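Local coordinates for protein LbaCas13a H328A (C2c2) (Lachnospiraceae bacterium NK4A179, PDB 5WLH) that binds CRISPR guide RNA and, as a Cas13a effector, probably uses it to recognise and cleave target RNA, at residues A[1015-1029]-A[1060-1073]. Sequence-based numbering, arbitrary orientation.
Sequences FCNSDAVNDQKVALY and VSRSDIVEYYKLKK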
ATOM      1  N   PHE A1015      29.926  21.710  29.363  1.00 56.50           N
ATOM      2  CA  PHE A1015      28.655  22.211  28.855  1.00 53.02           C
ATOM      3  C   PHE A1015      27.495  21.814  29.761  1.00 51.43           C
ATOM      4  O   PHE A1015      26.587  22.618  30.002  1.00 51.41           O
ATOM      5  CB  PHE A1015      28.449  21.691  27.434  1.00 54.00           C
ATOM      6  CG  PHE A1015      27.218  22.210  26.761  1.00 52.03           C
ATOM      7  CD1 PHE A1015      27.215  23.463  26.171  1.00 48.52           C
ATOM      8  CD2 PHE A1015      26.074  21.431  26.684  1.00 49.48           C
ATOM      9  CE1 PHE A1015      26.089  23.936  25.533  1.00 48.38           C
ATOM     10  CE2 PHE A1015      24.947  21.899  26.047  1.00 48.29           C
ATOM     11  CZ  PHE A1015      24.951  23.154  25.470  1.00 44.68           C
ATOM     12  N   CYS A1016      27.506  20.582  30.277  1.00 49.57           N
ATOM     13  CA  CYS A1016      26.416  20.145  31.142  1.00 49.56           C
ATOM     14  C   CYS A1016      26.505  20.771  32.526  1.00 49.01           C
ATOM     15  O   CYS A1016      25.486  20.903  33.211  1.00 48.08           O
ATOM     16  CB  CYS A1016      26.407  18.621  31.261  1.00 51.93           C
ATOM     17  SG  CYS A1016      26.248  17.762  29.679  1.00 49.84           S
ATOM     18  N   ASN A1017      27.705  21.134  32.963  1.00 53.15           N
ATOM     19  CA  ASN A1017      27.887  21.788  34.251  1.00 59.51           C
ATOM     20  C   ASN A1017      27.765  23.304  34.163  1.00 56.88           C
ATOM     21  O   ASN A1017      27.840  23.980  35.193  1.00 56.25           O
ATOM     22  CB  ASN A1017      29.241  21.405  34.850  1.00 66.27           C
ATOM     23  CG  ASN A1017      29.223  20.024  35.467  1.00 74.26           C
ATOM     24  OD1 ASN A1017      28.606  19.808  36.512  1.00 76.78           O
ATOM     25  ND2 ASN A1017      29.891  19.077  34.818  1.00 76.68           N
ATOM     26  N   SER A1018      27.573  23.843  32.964  1.00 53.57           N
ATOM     27  CA  SER A1018      27.355  25.268  32.787  1.00 52.06           C
ATOM     28  C   SER A1018      25.903  25.633  33.083  1.00 55.16           C
ATOM     29  O   SER A1018      24.995  24.803  32.981  1.00 53.63           O
ATOM     30  CB  SER A1018      27.716  25.678  31.364  1.00 52.01           C
ATOM     31  OG  SER A1018      26.649  25.368  30.486  1.00 48.54           O
ATOM     32  N   ASP A1019      25.690  26.890  33.461  1.00 55.99           N
ATOM     33  CA  ASP A1019      24.339  27.360  33.723  1.00 58.28           C
ATOM     34  C   ASP A1019      23.583  27.528  32.411  1.00 59.05           C
ATOM     35  O   ASP A1019      24.122  28.043  31.428  1.00 59.72           O
ATOM     36  CB  ASP A1019      24.366  28.685  34.486  1.00 61.43           C
ATOM     37  CG  ASP A1019      24.390  28.492  35.989  1.00 66.34           C
ATOM     38  OD1 ASP A1019      24.823  27.414  36.446  1.00 67.71           O
ATOM     39  OD2 ASP A1019      23.967  29.415  36.716  1.00 69.54           O
ATOM     40  N   ALA A1020      22.328  27.076  32.400  1.00 56.22           N
ATOM     41  CA  ALA A1020      21.455  27.218  31.238  1.00 55.13           C
ATOM     42  C   ALA A1020      20.531  28.424  31.377  1.00 52.48           C
ATOM     43  O   ALA A1020      20.542  29.318  30.526  1.00 49.54           O
ATOM     44  CB  ALA A1020      20.641  25.933  31.027  1.00 54.05           C
ATOM     45  N   VAL A1021      19.733  28.461  32.443  1.00 54.23           N
ATOM     46  CA  VAL A1021      18.849  29.584  32.745  1.00 62.02           C
ATOM     47  C   VAL A1021      18.757  29.737  34.257  1.00 69.95           C
ATOM     48  O   VAL A1021      18.397  28.787  34.961  1.00 71.20           O
ATOM     49  CB  VAL A1021      17.450  29.387  32.126  1.00 62.32           C
ATOM     50  CG1 VAL A1021      16.388  30.142  32.923  1.00 61.86           C
ATOM     51  CG2 VAL A1021      17.443  29.866  30.695  1.00 65.32           C
ATOM     52  N   ASN A1022      19.081  30.924  34.768  1.00 73.31           N
ATOM     53  CA  ASN A1022      18.982  31.227  36.204  1.00 75.62           C
ATOM     54  C   ASN A1022      19.822  30.192  36.957  1.00 78.10           C
ATOM     55  O   ASN A1022      21.006  30.031  36.639  1.00 79.51           O
ATOM     56  CB  ASN A1022      17.512  31.296  36.598  1.00 76.95           C
ATOM     57  CG  ASN A1022      16.891  32.640  36.282  1.00 79.65           C
ATOM     58  OD1 ASN A1022      17.530  33.505  35.682  1.00 81.70           O
ATOM     59  ND2 ASN A1022      15.638  32.821  36.676  1.00 80.50           N
ATOM     60  N   ASP A1023      19.267  29.478  37.934  1.00 80.52           N
ATOM     61  CA  ASP A1023      19.989  28.404  38.600  1.00 85.42           C
ATOM     62  C   ASP A1023      19.786  27.055  37.919  1.00 85.02           C
ATOM     63  O   ASP A1023      20.058  26.016  38.532  1.00 86.41           O
ATOM     64  CB  ASP A1023      19.580  28.316  40.075  1.00 89.53           C
ATOM     65  CG  ASP A1023      18.097  28.525  40.281  1.00 92.23           C
ATOM     66  OD1 ASP A1023      17.289  27.772  39.692  1.00 92.87           O
ATOM     67  OD2 ASP A1023      17.741  29.453  41.040  1.00 92.10           O
ATOM     68  N   GLN A1024      19.296  27.050  36.679  1.00 81.67           N
ATOM     69  CA  GLN A1024      19.155  25.823  35.908  1.00 78.73           C
ATOM     70  C   GLN A1024      20.414  25.627  35.084  1.00 72.22           C
ATOM     71  O   GLN A1024      20.749  26.469  34.244  1.00 71.65           O
ATOM     72  CB  GLN A1024      17.942  25.869  34.983  1.00 81.18           C
ATOM     73  CG  GLN A1024      17.526  24.547  34.345  1.00 82.44           C
ATOM     74  CD  GLN A1024      17.669  23.345  35.256  1.00 83.32           C
ATOM     75  OE1 GLN A1024      16.754  23.022  36.013  1.00 84.72           O
ATOM     76  NE2 GLN A1024      18.796  22.645  35.153  1.00 83.90           N
ATOM     77  N   LYS A1025      21.102  24.519  35.321  1.00 66.94           N
ATOM     78  CA  LYS A1025      22.239  24.123  34.511  1.00 63.74           C
ATOM     79  C   LYS A1025      21.784  23.184  33.399  1.00 54.51           C
ATOM     80  O   LYS A1025      20.749  22.519  33.497  1.00 50.98           O
ATOM     81  CB  LYS A1025      23.310  23.469  35.373  1.00 67.74           C
ATOM     82  CG  LYS A1025      23.714  24.317  36.565  1.00 70.57           C
ATOM     83  CD  LYS A1025      25.170  24.115  36.929  1.00 72.34           C
ATOM     84  CE  LYS A1025      25.541  22.644  36.955  1.00 73.23           C
ATOM     85  NZ  LYS A1025      26.944  22.455  37.425  1.00 73.90           N
ATOM     86  N   VAL A1026      22.578  23.150  32.327  1.00 49.85           N
ATOM     87  CA  VAL A1026      22.233  22.366  31.139  1.00 50.63           C
ATOM     88  C   VAL A1026      21.882  20.932  31.525  1.00 52.02           C
ATOM     89  O   VAL A1026      20.779  20.444  31.242  1.00 53.21           O
ATOM     90  CB  VAL A1026      23.385  22.409  30.120  1.00 48.57           C
ATOM     91  CG1 VAL A1026      23.201  21.334  29.049  1.00 48.72           C
ATOM     92  CG2 VAL A1026      23.484  23.801  29.499  1.00 48.41           C
ATOM     93  N   ALA A1027      22.808  20.247  32.196  1.00 46.90           N
ATOM     94  CA  ALA A1027      22.625  18.857  32.643  1.00 46.72           C
ATOM     95  C   ALA A1027      22.329  18.013  31.405  1.00 45.76           C
ATOM     96  O   ALA A1027      23.105  18.082  30.437  1.00 43.58           O
ATOM     97  CB  ALA A1027      21.566  18.804  33.741  1.00 46.53           C
ATOM     98  N   LEU A1028      21.263  17.209  31.401  1.00 46.12           N
ATOM     99  CA  LEU A1028      20.780  16.471  30.239  1.00 47.24           C
ATOM    100  C   LEU A1028      21.726  15.365  29.777  1.00 48.45           C
ATOM    101  O   LEU A1028      21.347  14.188  29.769  1.00 53.91           O
ATOM    102  CB  LEU A1028      20.497  17.436  29.080  1.00 46.75           C
ATOM    103  CG  LEU A1028      19.267  18.326  29.274  1.00 46.74           C
ATOM    104  CD1 LEU A1028      19.096  19.294  28.118  1.00 45.25           C
ATOM    105  CD2 LEU A1028      18.024  17.469  29.457  1.00 48.46           C
ATOM    106  N   TYR A1029      22.951  15.717  29.392  1.00 45.30           N
ATOM    107  CA  TYR A1029      23.781  14.834  28.582  1.00 45.04           C
ATOM    108  C   TYR A1029      24.914  14.166  29.351  1.00 49.21           C
ATOM    109  O   TYR A1029      25.740  13.480  28.736  1.00 47.34           O
ATOM    110  CB  TYR A1029      24.339  15.617  27.395  1.00 42.76           C
ATOM    111  CG  TYR A1029      23.252  16.322  26.614  1.00 44.07           C
ATOM    112  CD1 TYR A1029      22.325  15.600  25.868  1.00 40.86           C
ATOM    113  CD2 TYR A1029      23.121  17.706  26.659  1.00 43.82           C
ATOM    114  CE1 TYR A1029      21.320  16.239  25.161  1.00 42.03           C
ATOM    115  CE2 TYR A1029      22.119  18.352  25.956  1.00 43.22           C
ATOM    116  CZ  TYR A1029      21.219  17.613  25.209  1.00 44.11           C
ATOM    117  OH  TYR A1029      20.219  18.255  24.508  1.00 41.27           O
ATOM    118  N   VAL A1060      21.343  20.313  18.125  1.00 39.05           N
ATOM    119  CA  VAL A1060      20.772  20.939  19.306  1.00 41.45           C
ATOM    120  C   VAL A1060      21.734  22.005  19.812  1.00 45.18           C
ATOM    121  O   VAL A1060      22.957  21.808  19.837  1.00 46.96           O
ATOM    122  CB  VAL A1060      20.478  19.884  20.384  1.00 39.38           C
ATOM    123  CG1 VAL A1060      19.825  20.530  21.614  1.00 38.36           C
ATOM    124  CG2 VAL A1060      19.587  18.776  19.810  1.00 40.05           C
ATOM    125  N   SER A1061      21.183  23.144  20.203  1.00 46.22           N
ATOM    126  CA  SER A1061      21.953  24.312  20.597  1.00 47.13           C
ATOM    127  C   SER A1061      21.681  24.656  22.053  1.00 45.20           C
ATOM    128  O   SER A1061      20.728  24.171  22.671  1.00 39.86           O
ATOM    129  CB  SER A1061      21.595  25.515  19.722  1.00 47.59           C
ATOM    130  OG  SER A1061      20.255  25.893  19.968  1.00 50.72           O
ATOM    131  N   ARG A1062      22.530  25.532  22.593  1.00 47.19           N
ATOM    132  CA  ARG A1062      22.270  26.088  23.917  1.00 41.97           C
ATOM    133  C   ARG A1062      20.891  26.739  23.973  1.00 37.42           C
ATOM    134  O   ARG A1062      20.113  26.496  24.905  1.00 35.75           O
ATOM    135  CB  ARG A1062      23.363  27.096  24.284  1.00 40.98           C
ATOM    136  CG  ARG A1062      23.157  27.759  25.640  1.00 46.32           C
ATOM    137  CD  ARG A1062      24.358  28.617  26.029  1.00 45.59           C
ATOM    138  NE  ARG A1062      25.484  27.822  26.514  1.00 43.60           N
ATOM    139  CZ  ARG A1062      25.570  27.309  27.740  1.00 44.79           C
ATOM    140  NH1 ARG A1062      24.586  27.490  28.615  1.00 44.45           N
ATOM    141  NH2 ARG A1062      26.638  26.607  28.090  1.00 45.11           N
ATOM    142  N   SER A1063      20.557  27.549  22.964  1.00 41.51           N
ATOM    143  CA  SER A1063      19.285  28.264  22.995  1.00 43.47           C
ATOM    144  C   SER A1063      18.100  27.308  22.953  1.00 42.27           C
ATOM    145  O   SER A1063      17.037  27.617  23.507  1.00 41.03           O
ATOM    146  CB  SER A1063      19.205  29.272  21.844  1.00 46.81           C
ATOM    147  OG  SER A1063      19.200  28.632  20.584  1.00 50.87           O
ATOM    148  N   ASP A1064      18.263  26.148  22.309  1.00 43.74           N
ATOM    149  CA  ASP A1064      17.251  25.096  22.403  1.00 38.54           C
ATOM    150  C   ASP A1064      17.073  24.646  23.845  1.00 34.63           C
ATOM    151  O   ASP A1064      15.946  24.515  24.337  1.00 37.01           O
ATOM    152  CB  ASP A1064      17.647  23.898  21.535  1.00 40.65           C
ATOM    153  CG  ASP A1064      17.540  24.180  20.049  1.00 43.20           C
ATOM    154  OD1 ASP A1064      16.697  25.013  19.653  1.00 40.08           O
ATOM    155  OD2 ASP A1064      18.303  23.552  19.281  1.00 47.12           O
ATOM    156  N   ILE A1065      18.187  24.370  24.526  1.00 34.14           N
ATOM    157  CA  ILE A1065      18.137  23.897  25.903  1.00 34.24           C
ATOM    158  C   ILE A1065      17.595  24.989  26.811  1.00 37.03           C
ATOM    159  O   ILE A1065      16.840  24.722  27.751  1.00 35.52           O
ATOM    160  CB  ILE A1065      19.532  23.421  26.338  1.00 37.47           C
ATOM    161  CG1 ILE A1065      19.991  22.249  25.455  1.00 34.83           C
ATOM    162  CG2 ILE A1065      19.538  23.026  27.791  1.00 41.96           C
ATOM    163  CD1 ILE A1065      21.473  22.067  25.423  1.00 33.74           C
ATOM    164  N   VAL A1066      17.951  26.238  26.521  1.00 42.25           N
ATOM    165  CA  VAL A1066      17.379  27.370  27.239  1.00 39.81           C
ATOM    166  C   VAL A1066      15.863  27.391  27.072  1.00 42.71           C
ATOM    167  O   VAL A1066      15.112  27.478  28.052  1.00 43.99           O
ATOM    168  CB  VAL A1066      18.023  28.677  26.747  1.00 42.21           C
ATOM    169  CG1 VAL A1066      17.230  29.892  27.221  1.00 42.72           C
ATOM    170  CG2 VAL A1066      19.485  28.735  27.190  1.00 43.15           C
ATOM    171  N   GLU A1067      15.393  27.303  25.825  1.00 43.76           N
ATOM    172  CA  GLU A1067      13.955  27.327  25.565  1.00 41.30           C
ATOM    173  C   GLU A1067      13.258  26.125  26.195  1.00 41.05           C
ATOM    174  O   GLU A1067      12.143  26.247  26.717  1.00 38.79           O
ATOM    175  CB  GLU A1067      13.705  27.387  24.056  1.00 42.79           C
ATOM    176  CG  GLU A1067      12.240  27.475  23.638  1.00 49.24           C
ATOM    177  CD  GLU A1067      11.601  28.828  23.927  1.00 55.87           C
ATOM    178  OE1 GLU A1067      12.288  29.724  24.468  1.00 56.93           O
ATOM    179  OE2 GLU A1067      10.403  28.993  23.604  1.00 57.47           O
ATOM    180  N   TYR A1068      13.908  24.957  26.165  1.00 41.90           N
ATOM    181  CA  TYR A1068      13.364  23.774  26.827  1.00 40.28           C
ATOM    182  C   TYR A1068      13.112  24.040  28.310  1.00 40.16           C
ATOM    183  O   TYR A1068      12.030  23.751  28.834  1.00 35.86           O
ATOM    184  CB  TYR A1068      14.326  22.598  26.638  1.00 37.99           C
ATOM    185  CG  TYR A1068      14.059  21.409  27.533  1.00 38.94           C
ATOM    186  CD1 TYR A1068      13.044  20.514  27.242  1.00 38.29           C
ATOM    187  CD2 TYR A1068      14.835  21.176  28.661  1.00 37.92           C
ATOM    188  CE1 TYR A1068      12.793  19.424  28.060  1.00 38.42           C
ATOM    189  CE2 TYR A1068      14.595  20.093  29.479  1.00 40.29           C
ATOM    190  CZ  TYR A1068      13.567  19.218  29.174  1.00 38.78           C
ATOM    191  OH  TYR A1068      13.317  18.134  29.988  1.00 40.40           O
ATOM    192  N   TYR A1069      14.105  24.603  29.001  1.00 42.15           N
ATOM    193  CA  TYR A1069      13.949  24.876  30.426  1.00 42.68           C
ATOM    194  C   TYR A1069      12.915  25.966  30.678  1.00 44.33           C
ATOM    195  O   TYR A1069      12.130  25.869  31.628  1.00 47.74           O
ATOM    196  CB  TYR A1069      15.298  25.252  31.033  1.00 40.10           C
ATOM    197  CG  TYR A1069      16.171  24.050  31.263  1.00 40.75           C
ATOM    198  CD1 TYR A1069      15.709  22.969  32.005  1.00 42.34           C
ATOM    199  CD2 TYR A1069      17.448  23.982  30.733  1.00 40.50           C
ATOM    200  CE1 TYR A1069      16.504  21.864  32.218  1.00 40.80           C
ATOM    201  CE2 TYR A1069      18.246  22.875  30.945  1.00 42.42           C
ATOM    202  CZ  TYR A1069      17.767  21.824  31.680  1.00 40.57           C
ATOM    203  OH  TYR A1069      18.566  20.723  31.887  1.00 47.94           O
ATOM    204  N   LYS A1070      12.886  26.999  29.829  1.00 43.45           N
ATOM    205  CA  LYS A1070      11.919  28.080  30.012  1.00 46.62           C
ATOM    206  C   LYS A1070      10.490  27.571  29.875  1.00 46.82           C
ATOM    207  O   LYS A1070       9.613  27.943  30.662  1.00 45.07           O
ATOM    208  CB  LYS A1070      12.180  29.205  29.011  1.00 51.00           C
ATOM    209  CG  LYS A1070      13.403  30.071  29.316  1.00 53.78           C
ATOM    210  CD  LYS A1070      13.448  31.283  28.387  1.00 59.50           C
ATOM    211  CE  LYS A1070      14.696  32.133  28.609  1.00 64.27           C
ATOM    212  NZ  LYS A1070      14.605  33.009  29.816  1.00 67.55           N
ATOM    213  N   LEU A1071      10.235  26.718  28.878  1.00 41.56           N
ATOM    214  CA  LEU A1071       8.900  26.161  28.717  1.00 38.63           C
ATOM    215  C   LEU A1071       8.603  25.112  29.779  1.00 38.04           C
ATOM    216  O   LEU A1071       7.439  24.935  30.163  1.00 40.40           O
ATOM    217  CB  LEU A1071       8.743  25.561  27.318  1.00 36.31           C
ATOM    218  CG  LEU A1071       8.568  26.584  26.201  1.00 38.83           C
ATOM    219  CD1 LEU A1071       8.999  25.992  24.865  1.00 39.81           C
ATOM    220  CD2 LEU A1071       7.131  27.053  26.142  1.00 38.62           C
ATOM    221  N   LYS A1072       9.630  24.390  30.235  1.00 34.53           N
ATOM    222  CA  LYS A1072       9.480  23.506  31.385  1.00 39.86           C
ATOM    223  C   LYS A1072       8.894  24.280  32.564  1.00 47.73           C
ATOM    224  O   LYS A1072       7.866  23.892  33.131  1.00 48.86           O
ATOM    225  CB  LYS A1072      10.841  22.886  31.740  1.00 41.60           C
ATOM    226  CG  LYS A1072      10.857  21.688  32.740  1.00 47.96           C
ATOM    227  CD  LYS A1072      10.300  22.006  34.146  1.00 52.34           C
ATOM    228  CE  LYS A1072      11.099  23.092  34.886  1.00 50.66           C
ATOM    229  NZ  LYS A1072      10.610  23.281  36.279  1.00 42.01           N
ATOM    230  N   LYS A1073       9.551  25.385  32.942  1.00 51.60           N
ATOM    231  CA  LYS A1073       9.077  26.219  34.045  1.00 55.47           C
ATOM    232  C   LYS A1073       7.641  26.669  33.818  1.00 58.05           C
ATOM    233  O   LYS A1073       6.774  26.478  34.678  1.00 61.00           O
ATOM    234  CB  LYS A1073       9.989  27.443  34.217  1.00 60.71           C
ATOM    235  CG  LYS A1073      10.931  27.387  35.424  1.00 67.88           C
ATOM    236  CD  LYS A1073      11.762  28.665  35.564  1.00 69.05           C
ATOM    237  CE  LYS A1073      12.821  28.766  34.461  1.00 69.77           C
ATOM    238  NZ  LYS A1073      13.884  27.721  34.558  1.00 70.42           N
TER
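A bulged beta-hairpin, in which A1020 and V1021 both face Q1024 across a type II' turn, packs with the loop after it against one side of helix 1062-1075, with the Y1069 ring of that helix between Q1024 and Y1068. The CG of Q1024 lies over the centre of the Y1069 ring in a CH-pi contact, 3.3 Å from the centroid. With CG anti to the backbone N (chi1 -168°) and the chain bent at chi2, the amide spreads over the same face. Its NE2 donates to K1025 O at 2.6 Å, on a lone pair in the carbonyl plane, which fixes the rotation of the amide and holds it parallel to the ring, within 11°; glutamine suits the place by joining a greasy stem to a planar donor. With an alanine in place of Q1024, that ring face is likely to lose its cover and K1025 O this side-chain donor. Y1068 CD2 sits over the opposite face, and at the ring edge Y1069 OH donates to V1026 O, at a modelled 2.3 Å, too short to be trusted as a length.

At the start of the helix R1062 reaches back to the hairpin's base. NH2 gives S1018 OG a nearly straight bond (2.7 Å, 171°) in the guanidinium plane, and S1018 OG in turn donates to F1015 O; NH1 bonds D1019 O weakly. E1002 pairs with NE, so the long, many-armed arginine ties three parts of the chain together. Between the polar ends, branched I1065 sends CD1 to the ring edges of F1015 (CE2, 3.5 Å) and Y1029, while its CG2 meets L1028 CD1. Nearer the turn, V1021 CG2 presses tightly on V1066 CG1 (3.5 Å). The whole is a two-stranded hairpin with a classic beta bulge, docked on an alpha-helix by apolar packing, with polar bonds from R1062 and Y1069.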